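Local coordinates for RabGDI protein (Plasmodium falciparum 3D7, PDB 3P1W) that probably acts as a Rab GDP-dissociation inhibitor, binding GDP-loaded Rab GTPases to slow nucleotide release and keep them available for recycling between membranes, at residues N113-L118 with G256-G261; G371-L374 with Y378-I381. One frame throughout, in Å; residues are numbered along the deposited sequence.

Contact 1 of 2, residues N113-L118 with G256-G261; sequences NYLEWL and GGIPEG
Leu115 and Tyr114 lie against the glycine-rich early part of helix 257-268, in a chain of the Rab GDI family, grouped by sequence with Rossmann-type families. The two residues come from the short 3-10 turn and loop that lead into strand 117-129 of the mixed sheet, and the contact joins that lead-in to a helix that packs on helix 30-41.

The apolar packing centres on Leu115. Its CD2 methyl sits 3.6 Å from Gly257 C, so the branch bears on bare main chain at a position where no side chain intervenes. With CG placed beside the backbone N and anti to the carbonyl carbon (chi1 -57°), the isobutyl group is carried toward the helix. The same CD2 meets Ile258 CG1 at 4.0 Å, and Ile258 also touches Leu30 of helix 30-41. Leu115 also touches Pro251 of strand 248-251, and Leu115 CB lies 3.7 Å above one face of the Trp117 ring, offset toward the rim.

No hydrogen bond crosses between the two segments. Within the helix Gly261 N donates to Gly257 O over 2.8 Å, while Glu116 pairs through its backbone with Leu252, tying the loop to the chain that runs from strand 248-251 toward the helix. Trp117 NE1 makes a weak hydrogen bond to Thr112 O.

The Tyr114 ring is the second main component. It approaches Gly261 obliquely, with Tyr114 CD2 and CE2 both 3.7 Å from Gly261 O.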
loop_
_atom_site.group_PDB
_atom_site.type_symbol
_atom_site.label_atom_id
_atom_site.label_comp_id
_atom_site.label_asym_id
_atom_site.label_seq_id
_atom_site.Cartn_x
_atom_site.Cartn_y
_atom_site.Cartn_z
ATOM N N ASN A 113 12.830 8.443 11.936
ATOM C CA ASN A 113 13.012 8.555 13.381
ATOM C C ASN A 113 11.914 9.352 14.085
ATOM O O ASN A 113 11.868 9.378 15.319
ATOM C CB ASN A 113 14.371 9.175 13.680
ATOM C CG ASN A 113 15.499 8.516 12.890
ATOM O OD1 ASN A 113 15.989 7.446 13.256
ATOM N ND2 ASN A 113 15.901 9.154 11.792
ATOM N N TYR A 114 11.039 10.002 13.313
ATOM C CA TYR A 114 9.828 10.587 13.883
ATOM C C TYR A 114 8.784 9.495 14.134
ATOM O O TYR A 114 7.753 9.760 14.743
ATOM C CB TYR A 114 9.225 11.649 12.966
ATOM C CG TYR A 114 10.082 12.877 12.771
ATOM C CD1 TYR A 114 10.455 13.675 13.855
ATOM C CD2 TYR A 114 10.510 13.256 11.504
ATOM C CE1 TYR A 114 11.249 14.816 13.676
ATOM C CE2 TYR A 114 11.300 14.391 11.315
ATOM C CZ TYR A 114 11.662 15.167 12.399
ATOM O OH TYR A 114 12.445 16.292 12.197
ATOM N N LEU A 115 9.043 8.284 13.640
ATOM C CA LEU A 115 8.113 7.177 13.776
ATOM C C LEU A 115 8.747 6.018 14.512
ATOM O O LEU A 115 9.967 5.830 14.479
ATOM C CB LEU A 115 7.666 6.703 12.389
ATOM C CG LEU A 115 7.009 7.768 11.500
ATOM C CD1 LEU A 115 7.680 7.785 10.139
ATOM C CD2 LEU A 115 5.512 7.546 11.386
ATOM N N GLU A 116 7.898 5.233 15.165
ATOM C CA GLU A 116 8.292 3.998 15.814
ATOM C C GLU A 116 7.671 2.896 14.948
ATOM O O GLU A 116 6.491 2.963 14.650
ATOM C CB GLU A 116 7.718 3.967 17.224
ATOM C CG GLU A 116 8.452 3.071 18.203
ATOM C CD GLU A 116 8.151 3.425 19.649
ATOM O OE1 GLU A 116 8.322 2.543 20.517
ATOM O OE2 GLU A 116 7.745 4.578 19.922
ATOM N N TRP A 117 8.477 1.923 14.539
ATOM C CA TRP A 117 8.054 0.869 13.616
ATOM C C TRP A 117 7.861 -0.428 14.361
ATOM O O TRP A 117 8.711 -0.822 15.178
ATOM C CB TRP A 117 9.116 0.678 12.536
ATOM C CG TRP A 117 9.245 1.888 11.706
ATOM C CD1 TRP A 117 10.160 2.901 11.851
ATOM C CD2 TRP A 117 8.403 2.257 10.618
ATOM N NE1 TRP A 117 9.939 3.872 10.898
ATOM C CE2 TRP A 117 8.869 3.498 10.128
ATOM C CE3 TRP A 117 7.297 1.656 9.997
ATOM C CZ2 TRP A 117 8.271 4.144 9.051
ATOM C CZ3 TRP A 117 6.717 2.293 8.926
ATOM C CH2 TRP A 117 7.196 3.529 8.465
ATOM N N LEU A 118 6.753 -1.104 14.088
ATOM C CA LEU A 118 6.509 -2.405 14.668
ATOM C C LEU A 118 6.169 -3.398 13.567
ATOM O O LEU A 118 5.448 -3.059 12.614
ATOM C CB LEU A 118 5.377 -2.317 15.687
ATOM C CG LEU A 118 5.724 -1.426 16.891
ATOM C CD1 LEU A 118 4.479 -0.930 17.608
ATOM C CD2 LEU A 118 6.641 -2.215 17.835
ATOM N N GLY A 256 -0.538 7.961 10.073
ATOM C CA GLY A 256 -0.776 9.386 10.353
ATOM C C GLY A 256 0.443 10.075 10.914
ATOM O O GLY A 256 0.553 11.302 10.885
ATOM N N GLY A 257 1.380 9.299 11.436
ATOM C CA GLY A 257 2.662 9.851 11.795
ATOM C C GLY A 257 3.414 10.319 10.573
ATOM O O GLY A 257 4.364 11.084 10.701
ATOM N N ILE A 258 2.993 9.900 9.373
ATOM C CA ILE A 258 3.802 10.209 8.210
ATOM C C ILE A 258 3.616 11.674 7.783
ATOM O O ILE A 258 4.610 12.404 7.719
ATOM C CB ILE A 258 3.665 9.186 7.089
ATOM C CG1 ILE A 258 4.272 7.847 7.563
ATOM C CG2 ILE A 258 4.383 9.675 5.838
ATOM C CD1 ILE A 258 4.151 6.696 6.571
ATOM N N PRO A 259 2.366 12.123 7.547
ATOM C CA PRO A 259 2.236 13.546 7.199
ATOM C C PRO A 259 2.784 14.494 8.280
ATOM O O PRO A 259 3.432 15.486 7.949
ATOM C CB PRO A 259 0.725 13.721 7.009
ATOM C CG PRO A 259 0.268 12.353 6.520
ATOM C CD PRO A 259 1.089 11.395 7.357
ATOM N N GLU A 260 2.547 14.156 9.548
ATOM C CA GLU A 260 3.105 14.882 10.711
ATOM C C GLU A 260 4.629 14.931 10.659
ATOM O O GLU A 260 5.244 15.998 10.806
ATOM C CB GLU A 260 2.691 14.178 12.016
ATOM C CG GLU A 260 1.187 14.193 12.325
ATOM C CD GLU A 260 0.680 15.532 12.852
ATOM O OE1 GLU A 260 1.503 16.456 13.093
ATOM O OE2 GLU A 260 -0.556 15.654 13.033
ATOM N N GLY A 261 5.221 13.760 10.463
ATOM C CA GLY A 261 6.646 13.611 10.268
ATOM C C GLY A 261 7.212 14.475 9.171
ATOM O O GLY A 261 8.202 15.187 9.376
#

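Contact 2 of 2, residues G371-L374 with Y378-I381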
loop_
_atom_site.group_PDB
_atom_site.type_symbol
_atom_site.label_atom_id
_atom_site.label_comp_id
_atom_site.label_asym_id
_atom_site.label_seq_id
_atom_site.Cartn_x
_atom_site.Cartn_y
_atom_site.Cartn_z
ATOM N N GLY A 371 -1.130 0.641 18.401
ATOM C CA GLY A 371 -1.726 1.856 18.949
ATOM C C GLY A 371 -2.867 2.444 18.143
ATOM O O GLY A 371 -3.055 3.674 18.126
ATOM N N VAL A 372 -3.622 1.581 17.457
ATOM C CA VAL A 372 -4.667 2.076 16.566
ATOM C C VAL A 372 -6.096 1.772 17.057
ATOM O O VAL A 372 -7.042 2.388 16.568
ATOM C CB VAL A 372 -4.442 1.588 15.104
ATOM C CG1 VAL A 372 -3.166 2.199 14.528
ATOM C CG2 VAL A 372 -4.401 0.109 15.020
ATOM N N THR A 373 -6.241 0.830 18.002
ATOM C CA THR A 373 -7.527 0.525 18.622
ATOM C C THR A 373 -7.397 0.377 20.142
ATOM O O THR A 373 -6.306 0.193 20.678
ATOM C CB THR A 373 -8.138 -0.803 18.072
ATOM O OG1 THR A 373 -7.385 -1.926 18.561
ATOM C CG2 THR A 373 -8.155 -0.824 16.545
ATOM N N LEU A 374 -8.540 0.427 20.822
ATOM C CA LEU A 374 -8.653 0.090 22.235
ATOM C C LEU A 374 -8.147 -1.320 22.490
ATOM O O LEU A 374 -8.370 -2.216 21.671
ATOM C CB LEU A 374 -10.127 0.153 22.650
ATOM C CG LEU A 374 -10.425 0.028 24.127
ATOM C CD1 LEU A 374 -9.985 1.323 24.812
ATOM C CD2 LEU A 374 -11.909 -0.241 24.353
ATOM N N TYR A 378 -10.029 -5.036 17.708
ATOM C CA TYR A 378 -9.210 -5.169 16.520
ATOM C C TYR A 378 -9.919 -4.483 15.358
ATOM O O TYR A 378 -11.155 -4.356 15.355
ATOM C CB TYR A 378 -8.999 -6.644 16.161
ATOM C CG TYR A 378 -8.420 -7.454 17.293
ATOM C CD1 TYR A 378 -7.095 -7.829 17.283
ATOM C CD2 TYR A 378 -9.190 -7.795 18.395
ATOM C CE1 TYR A 378 -6.546 -8.536 18.327
ATOM C CE2 TYR A 378 -8.657 -8.512 19.446
ATOM C CZ TYR A 378 -7.329 -8.878 19.399
ATOM O OH TYR A 378 -6.763 -9.593 20.424
ATOM N N ILE A 379 -9.130 -4.097 14.365
ATOM C CA ILE A 379 -9.643 -3.540 13.128
ATOM C C ILE A 379 -9.142 -4.355 11.932
ATOM O O ILE A 379 -7.932 -4.483 11.741
ATOM C CB ILE A 379 -9.198 -2.069 12.966
ATOM C CG1 ILE A 379 -9.980 -1.184 13.920
ATOM C CG2 ILE A 379 -9.484 -1.580 11.588
ATOM C CD1 ILE A 379 -11.389 -1.016 13.485
ATOM N N ALA A 380 -10.069 -4.899 11.141
ATOM C CA ALA A 380 -9.733 -5.585 9.895
ATOM C C ALA A 380 -10.279 -4.747 8.746
ATOM O O ALA A 380 -11.441 -4.368 8.764
ATOM C CB ALA A 380 -10.352 -7.018 9.865
ATOM N N ILE A 381 -9.431 -4.480 7.766
ATOM C CA ILE A 381 -9.781 -3.652 6.627
ATOM C C ILE A 381 -9.703 -4.495 5.366
ATOM O O ILE A 381 -8.626 -4.926 4.950
ATOM C CB ILE A 381 -8.855 -2.439 6.524
ATOM C CG1 ILE A 381 -8.778 -1.714 7.886
ATOM C CG2 ILE A 381 -9.350 -1.504 5.381
ATOM C CD1 ILE A 381 -7.645 -2.177 8.848
#
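Tyr378 has the one aromatic ring here, but it meets Thr373 through its main chain: nothing of 371-374 lies on either ring face or at the ring edge, and no atom of the side chain comes nearer to that segment than 5.5 Å. The CB of Tyr378 points away from the loop, and the side chain packs instead on Leu365 and Ser367 of the neighbouring strand and on Pro336. The setting is a beta-hairpin, in which antiparallel strands 361-367 and 378-385 are joined by a loop that includes 371-374 and folds back beside the start of the second strand.

Thr373 carries the contact with both of its branches. The hydroxyl is set between the backbone N and the carbonyl carbon (chi1 71°), and OG1 is hydrogen-bonded to Lys377 O, whereas Tyr378 N stands 4.2 Å from Thr373 OG1 without a bond. The bond to Lys377 ties Thr373, within the loop, to the residue just before strand 378-385.

The methyl branch goes to Ile379, whose side chain also touches Ile330 and Ile332 of strand 320-333. Two conformers were modelled for Ile379, so the 3.2 Å between Ile379 CG1 and Thr373 CG2 is doubtful as a measure of packing. Ile379 CB lies 3.9 Å from Thr373 CG2.

Overall arrangement
Contact 1 closes before contact 2 opens along the chain, and their centres are 17 Å apart; the nearest atoms are about 6 Å apart and do not touch. Both reach the same mixed sheet. Strand 117-129, entered from contact 1, runs parallel to strand 346-350, which pairs antiparallel with strand 361-367, itself paired with strand 378-385 of contact 2. A hydrogen bond between Leu118 O and His370 NE2 brings the start of strand 117-129 close to the hairpin loop. Contact 1 thus joins one part of this sheet to helix 257-268, while contact 2 stays local, packing a loop onto its own strand elsewhere in the sheet.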